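Putative invasin (Yersinia pseudotuberculosis IP 31758, PDB 5N40) is an adhesin that probably mediates attachment of the bacterium to host cells, with a C-terminal C-type lectin-like domain. Local coordinates at residues 11-16 with 32-37. The protein carries 1 engineered substitution. Sequence-based numbering, arbitrary orientation.
Sequences NSTLVA and TLTLRD
T13 and V15 pair with T34 and T32 in two antiparallel hydrogen-bonded pairs, strands 13-16 and 32-34 running at 160° to each other with axes 4.9 Å apart, and L14 faces L33 in the non-hydrogen-bonded pair between them. The CA-H of L14 and of L33 also point at carbonyls across the gap, those of T32 and T13. On the threonine face, T13 and T34 stand side by side, OG1 of T13 3.6 Å from CB of T34. A water joins them, 2.8 Å from OG1 of T13 and 2.8 Å from OG1 of T34, and donates to O of T32. OG1 of T13 reaches the water from its place between the backbone N and the carbonyl carbon (chi1 66°). V15 lies alongside T32, its CG2 against CB of T32. On the buried face, L14 reaches over with CD1, 4.0 Å from CB of L33, while F50 touches both leucines. Toward N11 and D37, side chains bond to the facing backbone. OG of S12 accepts the backbone N-H of R36 in a nearly straight bond of 2.9 Å and also bonds O of S8, so two partners hold this buried hydroxyl. ND2 of N11 donates in the plane of its amide to O of D37 (3.0 Å). R36 bends at chi2 (-72°), folding its guanidinium over CG2 of T34, which sits 3.2 Å above the plane; NH1 bonds O of L35 and O of S65, steadying the group's rotation. The arrangement is an antiparallel beta hairpin, strands 13-22 and 28-34, within the N-terminal, immunoglobulin-like (E-set) domain of the invasin domain 3 family, far from the C-terminal lectin-like adhesion domain.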
loop_
_atom_site.group_PDB
_atom_site.type_symbol
_atom_site.label_atom_id
_atom_site.label_comp_id
_atom_site.label_asym_id
_atom_site.label_seq_id
_atom_site.Cartn_x
_atom_site.Cartn_y
_atom_site.Cartn_z
ATOM N N ASN A 11 -51.412 -0.789 -18.717
ATOM C CA ASN A 11 -51.417 0.171 -19.814
ATOM C C ASN A 11 -50.526 1.371 -19.522
ATOM O O ASN A 11 -50.006 1.992 -20.455
ATOM C CB ASN A 11 -52.839 0.647 -20.112
ATOM C CG ASN A 11 -53.718 -0.458 -20.663
ATOM O OD1 ASN A 11 -53.233 -1.388 -21.304
ATOM N ND2 ASN A 11 -55.016 -0.363 -20.407
ATOM N N SER A 12 -50.344 1.713 -18.253
ATOM C CA SER A 12 -49.404 2.758 -17.886
ATOM C C SER A 12 -47.976 2.236 -17.972
ATOM O O SER A 12 -47.705 1.063 -17.704
ATOM C CB SER A 12 -49.671 3.260 -16.469
ATOM O OG SER A 12 -50.962 3.821 -16.355
ATOM N N THR A 13 -47.056 3.126 -18.331
ATOM C CA THR A 13 -45.647 2.772 -18.424
ATOM C C THR A 13 -44.810 3.860 -17.771
ATOM O O THR A 13 -45.179 5.039 -17.771
ATOM C CB THR A 13 -45.202 2.572 -19.881
ATOM O OG1 THR A 13 -45.283 3.813 -20.589
ATOM C CG2 THR A 13 -46.077 1.541 -20.566
ATOM N N LEU A 14 -43.695 3.439 -17.178
ATOM C CA LEU A 14 -42.693 4.339 -16.618
ATOM C C LEU A 14 -41.375 4.027 -17.308
ATOM O O LEU A 14 -40.918 2.880 -17.288
ATOM C CB LEU A 14 -42.572 4.159 -15.105
ATOM C CG LEU A 14 -41.706 5.182 -14.364
ATOM C CD1 LEU A 14 -42.368 6.559 -14.351
ATOM C CD2 LEU A 14 -41.402 4.714 -12.946
ATOM N N VAL A 15 -40.773 5.037 -17.929
ATOM C CA VAL A 15 -39.536 4.857 -18.674
ATOM C C VAL A 15 -38.569 5.976 -18.319
ATOM O O VAL A 15 -38.951 7.017 -17.777
ATOM C CB VAL A 15 -39.781 4.821 -20.200
ATOM C CG1 VAL A 15 -40.877 3.803 -20.535
ATOM C CG2 VAL A 15 -40.149 6.201 -20.726
ATOM N N ALA A 16 -37.295 5.738 -18.624
ATOM C CA ALA A 16 -36.244 6.717 -18.410
ATOM C C ALA A 16 -35.363 6.769 -19.644
ATOM O O ALA A 16 -35.164 5.760 -20.321
ATOM C CB ALA A 16 -35.397 6.382 -17.178
ATOM N N THR A 32 -40.386 9.467 -17.646
ATOM C CA THR A 32 -41.684 9.738 -18.252
ATOM C C THR A 32 -42.681 8.686 -17.795
ATOM O O THR A 32 -42.481 7.488 -18.024
ATOM C CB THR A 32 -41.593 9.755 -19.779
ATOM O OG1 THR A 32 -40.718 10.811 -20.192
ATOM C CG2 THR A 32 -42.971 9.984 -20.411
ATOM N N LEU A 33 -43.739 9.140 -17.139
ATOM C CA LEU A 33 -44.910 8.320 -16.886
ATOM C C LEU A 33 -45.931 8.571 -17.981
ATOM O O LEU A 33 -46.278 9.722 -18.254
ATOM C CB LEU A 33 -45.529 8.650 -15.528
ATOM C CG LEU A 33 -46.887 8.014 -15.233
ATOM C CD1 LEU A 33 -46.755 6.509 -15.004
ATOM C CD2 LEU A 33 -47.549 8.696 -14.039
ATOM N N THR A 34 -46.420 7.493 -18.584
ATOM C CA THR A 34 -47.573 7.534 -19.483
ATOM C C THR A 34 -48.725 6.913 -18.702
ATOM O O THR A 34 -48.775 5.695 -18.526
ATOM C CB THR A 34 -47.280 6.795 -20.780
ATOM O OG1 THR A 34 -46.123 7.384 -21.392
ATOM C CG2 THR A 34 -48.484 6.874 -21.748
ATOM N N LEU A 35 -49.622 7.760 -18.200
ATOM C CA LEU A 35 -50.672 7.334 -17.285
ATOM C C LEU A 35 -51.933 7.012 -18.076
ATOM O O LEU A 35 -52.478 7.876 -18.771
ATOM C CB LEU A 35 -50.938 8.417 -16.240
ATOM C CG LEU A 35 -51.867 8.033 -15.086
ATOM C CD1 LEU A 35 -51.313 6.857 -14.296
ATOM C CD2 LEU A 35 -52.104 9.223 -14.166
ATOM N N ARG A 36 -52.390 5.768 -17.976
ATOM C CA ARG A 36 -53.482 5.269 -18.801
ATOM C C ARG A 36 -54.474 4.513 -17.933
ATOM O O ARG A 36 -54.099 3.907 -16.923
ATOM C CB ARG A 36 -52.962 4.355 -19.917
ATOM C CG ARG A 36 -52.044 5.057 -20.914
ATOM C CD ARG A 36 -52.848 5.999 -21.819
ATOM N NE ARG A 36 -52.040 6.706 -22.816
ATOM C CZ ARG A 36 -51.463 7.892 -22.627
ATOM N NH1 ARG A 36 -51.565 8.524 -21.460
ATOM N NH2 ARG A 36 -50.761 8.447 -23.606
ATOM N N ASP A 37 -55.746 4.570 -18.324
ATOM C CA ASP A 37 -56.772 3.820 -17.623
ATOM C C ASP A 37 -56.934 2.441 -18.264
ATOM O O ASP A 37 -56.187 2.053 -19.165
ATOM C CB ASP A 37 -58.088 4.609 -17.568
ATOM C CG ASP A 37 -58.770 4.773 -18.934
ATOM O OD1 ASP A 37 -58.443 4.048 -19.891
ATOM O OD2 ASP A 37 -59.656 5.651 -19.040
HETATM O O HOH W 1 -43.793 6.215 -20.304
#